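PDB 1RTR: geranyltranstransferase from Staphylococcus aureus, which probably catalyses, as farnesyl pyrophosphate synthase, the condensation of isopentenyl pyrophosphate with an allylic pyrophosphate, a chain-lengthening step of isoprenoid biosynthesis. Local coordinates for residues E201-Y206 / T270-Q275; V19-S24 / E32-S37; T76-H81 / V148-G153; N7-E12 / L50-D55. One frame throughout, in Å; residues are numbered along the deposited sequence.

Contact 1 (E201-Y206 / T270-Q275)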
loop_
_atom_site.group_PDB
_atom_site.type_symbol
_atom_site.label_atom_id
_atom_site.label_comp_id
_atom_site.label_asym_id
_atom_site.label_seq_id
_atom_site.Cartn_x
_atom_site.Cartn_y
_atom_site.Cartn_z
ATOM N N GLU A 201 -2.138 27.081 1.629
ATOM C CA GLU A 201 -1.814 27.464 0.252
ATOM C C GLU A 201 -0.348 27.789 0.065
ATOM O O GLU A 201 0.256 27.367 -0.914
ATOM C CB GLU A 201 -2.641 28.667 -0.198
ATOM C CG GLU A 201 -2.219 29.222 -1.562
ATOM C CD GLU A 201 -1.121 30.289 -1.502
ATOM O OE1 GLU A 201 -1.267 31.259 -0.711
ATOM O OE2 GLU A 201 -0.113 30.162 -2.257
ATOM N N HIS A 202 0.220 28.565 0.974
ATOM C CA HIS A 202 1.613 28.964 0.837
ATOM C C HIS A 202 2.541 27.804 1.088
ATOM O O HIS A 202 3.614 27.709 0.479
ATOM C CB HIS A 202 1.951 30.124 1.784
ATOM C CG HIS A 202 1.205 31.386 1.478
ATOM N ND1 HIS A 202 0.156 31.836 2.252
ATOM C CD2 HIS A 202 1.349 32.288 0.479
ATOM C CE1 HIS A 202 -0.312 32.964 1.745
ATOM N NE2 HIS A 202 0.392 33.258 0.667
ATOM N N LEU A 203 2.143 26.910 1.985
ATOM C CA LEU A 203 2.992 25.766 2.308
ATOM C C LEU A 203 3.014 24.808 1.136
ATOM O O LEU A 203 4.049 24.216 0.823
ATOM C CB LEU A 203 2.516 25.085 3.589
ATOM C CG LEU A 203 2.908 25.822 4.877
ATOM C CD1 LEU A 203 2.018 25.396 6.033
ATOM C CD2 LEU A 203 4.389 25.598 5.195
ATOM N N GLU A 204 1.864 24.703 0.475
ATOM C CA GLU A 204 1.719 23.938 -0.762
ATOM C C GLU A 204 2.674 24.377 -1.873
ATOM O O GLU A 204 3.532 23.583 -2.285
ATOM C CB GLU A 204 0.277 23.985 -1.254
ATOM C CG GLU A 204 -0.499 22.715 -1.008
ATOM C CD GLU A 204 -0.908 22.022 -2.292
ATOM O OE1 GLU A 204 0.019 21.648 -3.073
ATOM O OE2 GLU A 204 -2.154 21.856 -2.507
ATOM N N SER A 205 2.549 25.624 -2.345
ATOM C CA SER A 205 3.500 26.137 -3.341
ATOM C C SER A 205 4.916 25.971 -2.865
ATOM O O SER A 205 5.788 25.536 -3.631
ATOM C CB SER A 205 3.285 27.611 -3.683
ATOM O OG SER A 205 1.921 27.907 -3.836
ATOM N N TYR A 206 5.158 26.307 -1.603
ATOM C CA TYR A 206 6.497 26.142 -1.074
ATOM C C TYR A 206 6.968 24.728 -1.352
ATOM O O TYR A 206 8.062 24.540 -1.886
ATOM C CB TYR A 206 6.566 26.470 0.423
ATOM C CG TYR A 206 7.776 25.860 1.117
ATOM C CD1 TYR A 206 7.686 24.631 1.778
ATOM C CD2 TYR A 206 9.012 26.498 1.087
ATOM C CE1 TYR A 206 8.801 24.069 2.414
ATOM C CE2 TYR A 206 10.128 25.944 1.710
ATOM C CZ TYR A 206 10.013 24.739 2.377
ATOM O OH TYR A 206 11.114 24.198 2.985
ATOM N N THR A 270 8.036 33.887 2.917
ATOM C CA THR A 270 7.826 35.273 3.379
ATOM C C THR A 270 6.358 35.694 3.392
ATOM O O THR A 270 6.011 36.732 3.957
ATOM C CB THR A 270 8.667 36.331 2.582
ATOM O OG1 THR A 270 8.036 36.613 1.324
ATOM C CG2 THR A 270 10.069 35.820 2.215
ATOM N N GLN A 271 5.490 34.901 2.774
ATOM C CA GLN A 271 4.062 35.207 2.807
ATOM C C GLN A 271 3.315 34.483 3.928
ATOM O O GLN A 271 2.120 34.725 4.143
ATOM C CB GLN A 271 3.418 34.940 1.439
ATOM C CG GLN A 271 3.247 36.185 0.566
ATOM C CD GLN A 271 4.478 37.090 0.572
ATOM O OE1 GLN A 271 5.539 36.710 0.061
ATOM N NE2 GLN A 271 4.344 38.280 1.161
ATOM N N ILE A 272 4.011 33.599 4.643
ATOM C CA ILE A 272 3.402 32.903 5.774
ATOM C C ILE A 272 3.289 33.876 6.949
ATOM O O ILE A 272 4.252 34.585 7.261
ATOM C CB ILE A 272 4.193 31.624 6.135
ATOM C CG1 ILE A 272 3.771 30.475 5.213
ATOM C CG2 ILE A 272 3.960 31.226 7.591
ATOM C CD1 ILE A 272 4.837 29.437 4.978
ATOM N N ASP A 273 2.114 33.921 7.578
ATOM C CA ASP A 273 1.849 34.891 8.644
ATOM C C ASP A 273 2.837 34.772 9.825
ATOM O O ASP A 273 3.322 33.675 10.147
ATOM C CB ASP A 273 0.353 34.903 9.028
ATOM C CG ASP A 273 0.089 34.621 10.503
ATOM O OD1 ASP A 273 0.791 35.170 11.392
ATOM O OD2 ASP A 273 -0.855 33.876 10.861
ATOM N N GLU A 274 3.133 35.918 10.442
ATOM C CA GLU A 274 4.344 36.086 11.255
ATOM C C GLU A 274 4.431 35.281 12.560
ATOM O O GLU A 274 5.521 35.132 13.120
ATOM C CB GLU A 274 4.641 37.579 11.481
ATOM C CG GLU A 274 3.896 38.247 12.638
ATOM C CD GLU A 274 4.810 39.152 13.466
ATOM O OE1 GLU A 274 4.978 40.344 13.088
ATOM O OE2 GLU A 274 5.371 38.666 14.484
ATOM N N GLN A 275 3.296 34.745 13.010
ATOM C CA GLN A 275 3.247 33.871 14.183
ATOM C C GLN A 275 3.967 32.539 13.972
ATOM O O GLN A 275 4.283 31.850 14.944
ATOM C CB GLN A 275 1.802 33.633 14.620
ATOM C CG GLN A 275 1.199 32.335 14.125
ATOM C CD GLN A 275 -0.291 32.268 14.343
ATOM O OE1 GLN A 275 -1.037 33.082 13.807
ATOM N NE2 GLN A 275 -0.733 31.299 15.131
#
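His202 lays its imidazole across the base of Gln271, whose CB sits 3.5 Å from His202 CD2 and as close to NE2, above the ring on the side where Gln271 O lies. That carbonyl adds to the overlap: Gln271 O is 3.8 Å above the plane of the His202 ring, displaced toward the rim, while the opposite face is met near its rim by the carboxylate carbon of Glu201. With CG anti to the carbonyl carbon (chi1 -64°), the ring stands off the helix on the side facing the loop 270-275. His202 CB rests on Ile272 CG1 at 3.9 Å.

Deeper in, Ile272 reaches past the histidine to Leu203, nearly perpendicular to it, and Ile272 CD1 lies 3.9 Å from Leu203 CD2. Branched apolar residues suit this level, since both are buried; Leu203 also touches Leu281 of helix 279-289 and Met187 of helix 179-193. On the exposed side of the loop, Asp273 OD1 accepts a nearly straight bond from Gln275 N (173°), an Asx turn that shapes the chain as it leaves the contact.

His202 ND1 makes a weak bond to Thr198 O in its own helix, and Gln275 O is hydrogen-bonded to Asn58 ND2. Between the two segments no hydrogen bond forms; here the loop meets the helix by nonpolar overlap.

Contact 2 (V19-S24 / E32-S37)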
loop_
_atom_site.group_PDB
_atom_site.type_symbol
_atom_site.label_atom_id
_atom_site.label_comp_id
_atom_site.label_asym_id
_atom_site.label_seq_id
_atom_site.Cartn_x
_atom_site.Cartn_y
_atom_site.Cartn_z
ATOM N N VAL A 19 13.787 -0.132 15.017
ATOM C CA VAL A 19 12.947 -0.906 15.905
ATOM C C VAL A 19 11.456 -0.779 15.518
ATOM O O VAL A 19 10.575 -0.960 16.354
ATOM C CB VAL A 19 13.248 -0.499 17.380
ATOM C CG1 VAL A 19 12.479 0.767 17.789
ATOM C CG2 VAL A 19 13.000 -1.655 18.337
ATOM N N ALA A 20 11.191 -0.500 14.237
ATOM C CA ALA A 20 9.829 -0.218 13.742
ATOM C C ALA A 20 9.087 -1.456 13.240
ATOM O O ALA A 20 7.876 -1.424 13.054
ATOM C CB ALA A 20 9.861 0.857 12.653
ATOM N N ILE A 21 9.831 -2.530 13.003
ATOM C CA ILE A 21 9.268 -3.810 12.597
ATOM C C ILE A 21 9.673 -4.857 13.636
ATOM O O ILE A 21 10.848 -4.976 13.969
ATOM C CB ILE A 21 9.766 -4.216 11.169
ATOM C CG1 ILE A 21 9.542 -3.088 10.159
ATOM C CG2 ILE A 21 9.108 -5.511 10.689
ATOM C CD1 ILE A 21 8.078 -2.684 9.956
ATOM N N ASN A 22 8.697 -5.592 14.158
ATOM C CA ASN A 22 8.974 -6.642 15.140
ATOM C C ASN A 22 9.366 -7.950 14.468
ATOM O O ASN A 22 8.870 -8.278 13.383
ATOM C CB ASN A 22 7.775 -6.868 16.060
ATOM C CG ASN A 22 7.599 -5.756 17.070
ATOM O OD1 ASN A 22 8.550 -5.331 17.730
ATOM N ND2 ASN A 22 6.373 -5.276 17.199
ATOM N N LYS A 23 10.251 -8.693 15.135
ATOM C CA LYS A 23 10.801 -9.939 14.597
ATOM C C LYS A 23 9.746 -10.986 14.201
ATOM O O LYS A 23 8.662 -11.066 14.796
ATOM C CB LYS A 23 11.845 -10.532 15.563
ATOM C CG LYS A 23 13.196 -9.778 15.587
ATOM C CD LYS A 23 13.650 -9.309 14.182
ATOM C CE LYS A 23 14.618 -8.123 14.256
ATOM N NZ LYS A 23 13.956 -6.850 14.689
ATOM N N SER A 24 10.099 -11.773 13.184
ATOM C CA SER A 24 9.218 -12.761 12.551
ATOM C C SER A 24 8.600 -13.776 13.514
ATOM O O SER A 24 9.303 -14.405 14.310
ATOM C CB SER A 24 9.975 -13.516 11.443
ATOM O OG SER A 24 11.288 -13.001 11.253
ATOM N N GLU A 32 13.697 -9.200 8.277
ATOM C CA GLU A 32 15.100 -8.775 8.200
ATOM C C GLU A 32 15.401 -8.133 6.842
ATOM O O GLU A 32 16.259 -7.255 6.745
ATOM C CB GLU A 32 16.122 -9.862 8.621
ATOM C CG GLU A 32 15.957 -11.243 8.002
ATOM C CD GLU A 32 17.283 -11.980 7.759
ATOM O OE1 GLU A 32 18.362 -11.320 7.652
ATOM O OE2 GLU A 32 17.243 -13.237 7.651
ATOM N N SER A 33 14.665 -8.547 5.811
ATOM C CA SER A 33 14.687 -7.877 4.517
ATOM C C SER A 33 14.091 -6.458 4.594
ATOM O O SER A 33 14.688 -5.509 4.105
ATOM C CB SER A 33 13.935 -8.713 3.492
ATOM O OG SER A 33 13.970 -8.106 2.214
ATOM N N MET A 34 12.918 -6.323 5.214
ATOM C CA MET A 34 12.288 -5.024 5.446
ATOM C C MET A 34 13.248 -4.099 6.187
ATOM O O MET A 34 13.521 -2.982 5.736
ATOM C CB MET A 34 10.978 -5.171 6.247
ATOM C CG MET A 34 9.778 -5.749 5.466
ATOM S SD MET A 34 8.452 -6.466 6.507
ATOM C CE MET A 34 7.660 -5.025 7.067
ATOM N N LEU A 35 13.759 -4.586 7.318
ATOM C CA LEU A 35 14.676 -3.845 8.185
ATOM C C LEU A 35 15.997 -3.500 7.506
ATOM O O LEU A 35 16.539 -2.413 7.707
ATOM C CB LEU A 35 14.945 -4.638 9.463
ATOM C CG LEU A 35 14.340 -4.157 10.785
ATOM C CD1 LEU A 35 13.516 -2.859 10.682
ATOM C CD2 LEU A 35 13.510 -5.274 11.396
ATOM N N TYR A 36 16.508 -4.426 6.703
ATOM C CA TYR A 36 17.742 -4.197 5.955
ATOM C C TYR A 36 17.693 -2.899 5.143
ATOM O O TYR A 36 18.582 -2.052 5.285
ATOM C CB TYR A 36 18.081 -5.397 5.053
ATOM C CG TYR A 36 19.352 -5.234 4.243
ATOM C CD1 TYR A 36 20.615 -5.343 4.840
ATOM C CD2 TYR A 36 19.292 -4.963 2.873
ATOM C CE1 TYR A 36 21.784 -5.191 4.093
ATOM C CE2 TYR A 36 20.460 -4.814 2.111
ATOM C CZ TYR A 36 21.700 -4.926 2.729
ATOM O OH TYR A 36 22.838 -4.771 1.962
ATOM N N SER A 37 16.665 -2.750 4.301
ATOM C CA SER A 37 16.504 -1.552 3.474
ATOM C C SER A 37 16.105 -0.323 4.291
ATOM O O SER A 37 16.549 0.787 4.016
ATOM C CB SER A 37 15.484 -1.790 2.366
ATOM O OG SER A 37 15.871 -2.861 1.535
#
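Ile21 is the apolar side chain by which the loop 19-24 settles on helix 30-38, and two residues of that helix receive it. Its CD1 meets the methyl CE of Met34 at 3.7 Å, and its CG2 touches the same methyl; the bend of the methionine at chi3 (77°) presents that methyl to both branches. Beside it, Ile21 and Leu35 run side by side, pointing opposite ways, with Ile21 CB 3.9 Å from Leu35 CD2. A beta-branched residue suits the loop here because both arms bear on the Met34 methyl while the branch point CB and CG1 lie against Leu35. Ile21, Met34 and Leu35 are all buried, and His147 of the second subunit packs on both Ile21 and Met34.

The other margin is looser and faces solvent. There the exposed Lys23, bent at chi2 and chi4, folds back until its NZ lies 3.7 Å from Leu35 CD2, a nonpolar touch. A long flexible chain suits this edge, as its end, NZ with CE behind it, can lie over the leucine methyl.

The arrangement is the connection between two successive helices of the all-alpha prenyl synthase fold, with the loop packed back on the second helix at the subunit contact of the dimer.

Contact 3 (T76-H81 / V148-G153)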
loop_
_atom_site.group_PDB
_atom_site.type_symbol
_atom_site.label_atom_id
_atom_site.label_comp_id
_atom_site.label_asym_id
_atom_site.label_seq_id
_atom_site.Cartn_x
_atom_site.Cartn_y
_atom_site.Cartn_z
ATOM N N THR A 76 11.257 3.925 1.234
ATOM C CA THR A 76 12.054 2.693 1.245
ATOM C C THR A 76 11.489 1.646 0.279
ATOM O O THR A 76 12.231 1.057 -0.526
ATOM C CB THR A 76 12.124 2.118 2.666
ATOM O OG1 THR A 76 12.746 3.071 3.543
ATOM C CG2 THR A 76 13.051 0.925 2.721
ATOM N N TYR A 77 10.179 1.415 0.357
ATOM C CA TYR A 77 9.529 0.442 -0.523
ATOM C C TYR A 77 9.707 0.796 -2.005
ATOM O O TYR A 77 9.924 -0.091 -2.825
ATOM C CB TYR A 77 8.035 0.254 -0.169
ATOM C CG TYR A 77 7.069 0.551 -1.301
ATOM C CD1 TYR A 77 6.922 -0.329 -2.383
ATOM C CD2 TYR A 77 6.311 1.711 -1.294
ATOM C CE1 TYR A 77 6.038 -0.046 -3.433
ATOM C CE2 TYR A 77 5.420 2.010 -2.343
ATOM C CZ TYR A 77 5.285 1.122 -3.396
ATOM O OH TYR A 77 4.410 1.412 -4.410
ATOM N N SER A 78 9.611 2.074 -2.353
ATOM C CA SER A 78 9.761 2.457 -3.759
ATOM C C SER A 78 11.175 2.136 -4.283
ATOM O O SER A 78 11.343 1.695 -5.424
ATOM C CB SER A 78 9.385 3.927 -3.980
ATOM O OG SER A 78 10.309 4.811 -3.360
ATOM N N LEU A 79 12.171 2.324 -3.421
ATOM C CA LEU A 79 13.553 2.002 -3.730
ATOM C C LEU A 79 13.754 0.512 -3.975
ATOM O O LEU A 79 14.411 0.133 -4.948
ATOM C CB LEU A 79 14.481 2.488 -2.606
ATOM C CG LEU A 79 15.212 3.836 -2.761
ATOM C CD1 LEU A 79 14.518 4.829 -3.741
ATOM C CD2 LEU A 79 15.468 4.480 -1.392
ATOM N N ILE A 80 13.205 -0.333 -3.103
ATOM C CA ILE A 80 13.356 -1.775 -3.265
ATOM C C ILE A 80 12.763 -2.191 -4.602
ATOM O O ILE A 80 13.383 -2.943 -5.342
ATOM C CB ILE A 80 12.702 -2.573 -2.105
ATOM C CG1 ILE A 80 13.432 -2.318 -0.788
ATOM C CG2 ILE A 80 12.713 -4.061 -2.412
ATOM C CD1 ILE A 80 12.575 -2.538 0.440
ATOM N N HIS A 81 11.570 -1.697 -4.921
ATOM C CA HIS A 81 10.976 -2.019 -6.215
ATOM C C HIS A 81 11.768 -1.404 -7.374
ATOM O O HIS A 81 12.037 -2.110 -8.352
ATOM C CB HIS A 81 9.492 -1.652 -6.284
ATOM C CG HIS A 81 8.592 -2.620 -5.577
ATOM N ND1 HIS A 81 9.024 -3.431 -4.544
ATOM C CD2 HIS A 81 7.275 -2.886 -5.738
ATOM C CE1 HIS A 81 8.012 -4.161 -4.110
ATOM N NE2 HIS A 81 6.942 -3.849 -4.817
ATOM N N VAL A 148 -1.584 8.390 -9.567
ATOM C CA VAL A 148 -1.430 9.785 -10.003
ATOM C C VAL A 148 -0.353 10.545 -9.216
ATOM O O VAL A 148 -0.194 11.759 -9.383
ATOM C CB VAL A 148 -2.791 10.595 -10.024
ATOM C CG1 VAL A 148 -3.865 9.848 -10.816
ATOM C CG2 VAL A 148 -3.276 10.940 -8.614
ATOM N N GLY A 149 0.370 9.824 -8.357
ATOM C CA GLY A 149 1.499 10.360 -7.626
ATOM C C GLY A 149 2.728 9.502 -7.892
ATOM O O GLY A 149 3.071 9.216 -9.061
ATOM N N MET A 150 3.378 9.060 -6.808
ATOM C CA MET A 150 4.691 8.444 -6.899
ATOM C C MET A 150 4.754 7.275 -7.868
ATOM O O MET A 150 5.682 7.232 -8.673
ATOM C CB MET A 150 5.248 8.084 -5.514
ATOM C CG MET A 150 6.570 7.310 -5.533
ATOM S SD MET A 150 7.047 6.716 -3.892
ATOM C CE MET A 150 6.070 5.262 -3.843
ATOM N N VAL A 151 3.805 6.326 -7.825
ATOM C CA VAL A 151 3.951 5.206 -8.770
ATOM C C VAL A 151 3.651 5.578 -10.226
ATOM O O VAL A 151 4.252 5.007 -11.130
ATOM C CB VAL A 151 3.354 3.793 -8.329
ATOM C CG1 VAL A 151 2.785 3.812 -6.967
ATOM C CG2 VAL A 151 2.366 3.223 -9.366
ATOM N N GLY A 152 2.755 6.539 -10.441
ATOM C CA GLY A 152 2.457 7.050 -11.772
ATOM C C GLY A 152 3.685 7.693 -12.403
ATOM O O GLY A 152 3.908 7.569 -13.602
ATOM N N GLY A 153 4.496 8.361 -11.586
ATOM C CA GLY A 153 5.737 8.954 -12.044
ATOM C C GLY A 153 6.779 7.926 -12.424
ATOM O O GLY A 153 7.536 8.125 -13.386
#
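Met150, which follows the N-cap residue Gly149 as the first residue of helix 150-159, reaches straight out to helix 65-83: CG is anti to its backbone N (chi1 174°), chi2 is extended as well, and only the last torsion turns the methyl. This hooked end lodges between two neighbours, Met150 CE lying 3.6 Å from Tyr77 CE2 and Met150 SD 3.6 Å from Ser78 CB. Toward the tyrosine ring the methyl comes in obliquely. An unbranched, flexible methionine suits such a narrow approach, and a small serine opposite leaves room for its sulfur.

Val151 comes next, presenting its CG1 to Tyr77 OH at 3.9 Å, a van der Waals touch at the far end of the ring; Leu30 of the second subunit also packs on this valine. Further on, the backbone of Gly153 donates to the carbonyl of Gly149, closing the first turn behind the two contacting side chains.

Helix 65-83 runs on past His81 directly into the aspartate-rich motif DDLPAMD, which in this family binds the substrate pyrophosphate through magnesium, so the contact lies just upstream of the probable active site. Ser78 OG hydrogen-bonds to His75 O within its own helix. No hydrogen bond crosses between the segments, and the contact is dispersion among thioether, aromatic carbon, methyl and the serine CB.

Contact 4 (N7-E12 / L50-D55)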
loop_
_atom_site.group_PDB
_atom_site.type_symbol
_atom_site.label_atom_id
_atom_site.label_comp_id
_atom_site.label_asym_id
_atom_site.label_seq_id
_atom_site.Cartn_x
_atom_site.Cartn_y
_atom_site.Cartn_z
ATOM N N ASN A 7 20.888 16.863 12.497
ATOM C CA ASN A 7 21.483 15.564 12.821
ATOM C C ASN A 7 20.854 14.879 14.037
ATOM O O ASN A 7 20.907 13.654 14.153
ATOM C CB ASN A 7 22.992 15.681 13.009
ATOM C CG ASN A 7 23.361 16.798 13.938
ATOM O OD1 ASN A 7 23.544 17.933 13.506
ATOM N ND2 ASN A 7 23.451 16.495 15.231
ATOM N N LYS A 8 20.258 15.661 14.937
ATOM C CA LYS A 8 19.573 15.083 16.090
ATOM C C LYS A 8 18.190 14.526 15.744
ATOM O O LYS A 8 17.722 13.587 16.402
ATOM C CB LYS A 8 19.500 16.074 17.255
ATOM C CG LYS A 8 20.695 15.981 18.206
ATOM C CD LYS A 8 20.462 14.947 19.300
ATOM C CE LYS A 8 21.006 15.431 20.644
ATOM N NZ LYS A 8 22.435 15.044 20.822
ATOM N N LEU A 9 17.542 15.094 14.726
ATOM C CA LEU A 9 16.305 14.526 14.195
ATOM C C LEU A 9 16.577 13.251 13.387
ATOM O O LEU A 9 15.919 12.233 13.595
ATOM C CB LEU A 9 15.544 15.546 13.357
ATOM C CG LEU A 9 14.536 16.410 14.108
ATOM C CD1 LEU A 9 14.150 17.572 13.239
ATOM C CD2 LEU A 9 13.307 15.626 14.501
ATOM N N ILE A 10 17.554 13.318 12.482
ATOM C CA ILE A 10 18.020 12.153 11.729
ATOM C C ILE A 10 18.290 10.968 12.658
ATOM O O ILE A 10 17.917 9.837 12.347
ATOM C CB ILE A 10 19.295 12.500 10.911
ATOM C CG1 ILE A 10 18.979 13.534 9.825
ATOM C CG2 ILE A 10 19.916 11.246 10.293
ATOM C CD1 ILE A 10 20.167 13.909 8.928
ATOM N N ASP A 11 18.933 11.244 13.793
ATOM C CA ASP A 11 19.268 10.225 14.786
ATOM C C ASP A 11 18.024 9.597 15.379
ATOM O O ASP A 11 17.928 8.372 15.469
ATOM C CB ASP A 11 20.112 10.823 15.912
ATOM C CG ASP A 11 21.566 11.000 15.523
ATOM O OD1 ASP A 11 22.277 11.730 16.250
ATOM O OD2 ASP A 11 22.079 10.462 14.507
ATOM N N GLU A 12 17.076 10.439 15.779
ATOM C CA GLU A 12 15.825 9.964 16.347
ATOM C C GLU A 12 15.042 9.118 15.345
ATOM O O GLU A 12 14.520 8.058 15.704
ATOM C CB GLU A 12 14.977 11.119 16.860
ATOM C CG GLU A 12 13.882 10.656 17.800
ATOM C CD GLU A 12 13.042 11.791 18.325
ATOM O OE1 GLU A 12 13.392 12.970 18.083
ATOM O OE2 GLU A 12 12.031 11.501 18.992
ATOM N N LEU A 50 8.880 16.698 7.354
ATOM C CA LEU A 50 7.571 16.644 8.014
ATOM C C LEU A 50 7.677 17.109 9.472
ATOM O O LEU A 50 6.910 17.971 9.928
ATOM C CB LEU A 50 6.962 15.240 7.874
ATOM C CG LEU A 50 5.841 14.563 8.692
ATOM C CD1 LEU A 50 4.874 15.466 9.423
ATOM C CD2 LEU A 50 5.070 13.609 7.798
ATOM N N LEU A 51 8.648 16.544 10.184
ATOM C CA LEU A 51 8.967 16.945 11.552
ATOM C C LEU A 51 9.235 18.451 11.678
ATOM O O LEU A 51 8.591 19.135 12.489
ATOM C CB LEU A 51 10.159 16.123 12.064
ATOM C CG LEU A 51 9.920 14.768 12.772
ATOM C CD1 LEU A 51 8.460 14.239 12.735
ATOM C CD2 LEU A 51 10.903 13.718 12.274
ATOM N N LEU A 52 10.151 18.981 10.863
ATOM C CA LEU A 52 10.479 20.420 10.914
ATOM C C LEU A 52 9.302 21.329 10.551
ATOM O O LEU A 52 9.127 22.391 11.168
ATOM C CB LEU A 52 11.725 20.749 10.079
ATOM C CG LEU A 52 13.045 20.173 10.641
ATOM C CD1 LEU A 52 14.164 20.196 9.638
ATOM C CD2 LEU A 52 13.472 20.879 11.916
ATOM N N THR A 53 8.478 20.919 9.586
ATOM C CA THR A 53 7.269 21.678 9.247
ATOM C C THR A 53 6.311 21.843 10.439
ATOM O O THR A 53 5.754 22.930 10.653
ATOM C CB THR A 53 6.526 21.038 8.032
ATOM O OG1 THR A 53 7.399 20.983 6.898
ATOM C CG2 THR A 53 5.377 21.914 7.566
ATOM N N LEU A 54 6.100 20.769 11.196
ATOM C CA LEU A 54 5.285 20.849 12.419
ATOM C C LEU A 54 5.872 21.837 13.439
ATOM O O LEU A 54 5.136 22.602 14.075
ATOM C CB LEU A 54 5.166 19.479 13.084
ATOM C CG LEU A 54 4.176 18.471 12.522
ATOM C CD1 LEU A 54 4.377 17.132 13.218
ATOM C CD2 LEU A 54 2.718 18.975 12.650
ATOM N N ASP A 55 7.196 21.807 13.592
ATOM C CA ASP A 55 7.871 22.708 14.517
ATOM C C ASP A 55 7.713 24.181 14.120
ATOM O O ASP A 55 7.464 25.024 14.980
ATOM C CB ASP A 55 9.348 22.339 14.671
ATOM C CG ASP A 55 9.995 23.058 15.838
ATOM O OD1 ASP A 55 10.859 23.935 15.608
ATOM O OD2 ASP A 55 9.672 22.831 17.025
#
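Leu9 and Leu51 mark the nearest approach of helices 6-18 and 45-56 in this contact, with their CA atoms 8.2 Å apart. This is helix-to-helix packing within the all-alpha fold of the prenyl synthases, and here it places the N-terminal helix against the helical bundle.

One side chain, Leu9, carries the whole of the first helix's part. It points toward the second helix and divides its two methyls between consecutive leucines: Leu9 CD2 goes to Leu51, lying 3.8 Å from CD2 of that residue, and CD1 goes to Leu52. The forked end of leucine suits this task, because a single side chain can touch two neighbours that leave the opposing helix in different directions. Leu51 already points at the first helix, whereas Leu52 leaves its backbone more obliquely and brings its branch across with CG anti to the carbonyl carbon (chi1 -68°).

The three leucines lie in the protein interior, and others complete their surroundings. Tyr61 touches both Leu9 and Leu51, while its hydroxyl is hydrogen-bonded to Glu12 OE1, so a polar link to the same helix borders the apolar patch. Leu52 also meets His280 and Ile284 of helix 279-289, and Leu51 packs on Ala68 of helix 65-83. A second link to the start of the chain is made by Asp55 OD1, which accepts from Thr2 N.

Between residues 7-12 and 50-55 no hydrogen bond forms, and the closest atoms are two methyl carbons, Leu9 CD1 and Leu52 CD2, 3.6 Å apart.

Along the chain, contact 4 encloses contact 2 in sequence; contacts 3 and 1 follow. Contacts 1 and 2 lie farthest apart, their centres 38 Å from each other on opposite sides of the chain's centre. Contact 3 is nearest that centre, about 10 Å away, and touches contact 2 where Ser37 packs on Thr76 and Ile80. Contacts 1 and 4 touch no other chain of the assembly; their centres are 19 Å apart, and helix 279-289 packs beside both. The N-terminal helices, the central bundle and the C-terminal segments are thus joined at separate places, with the second subunit beside contacts 2 and 3 only.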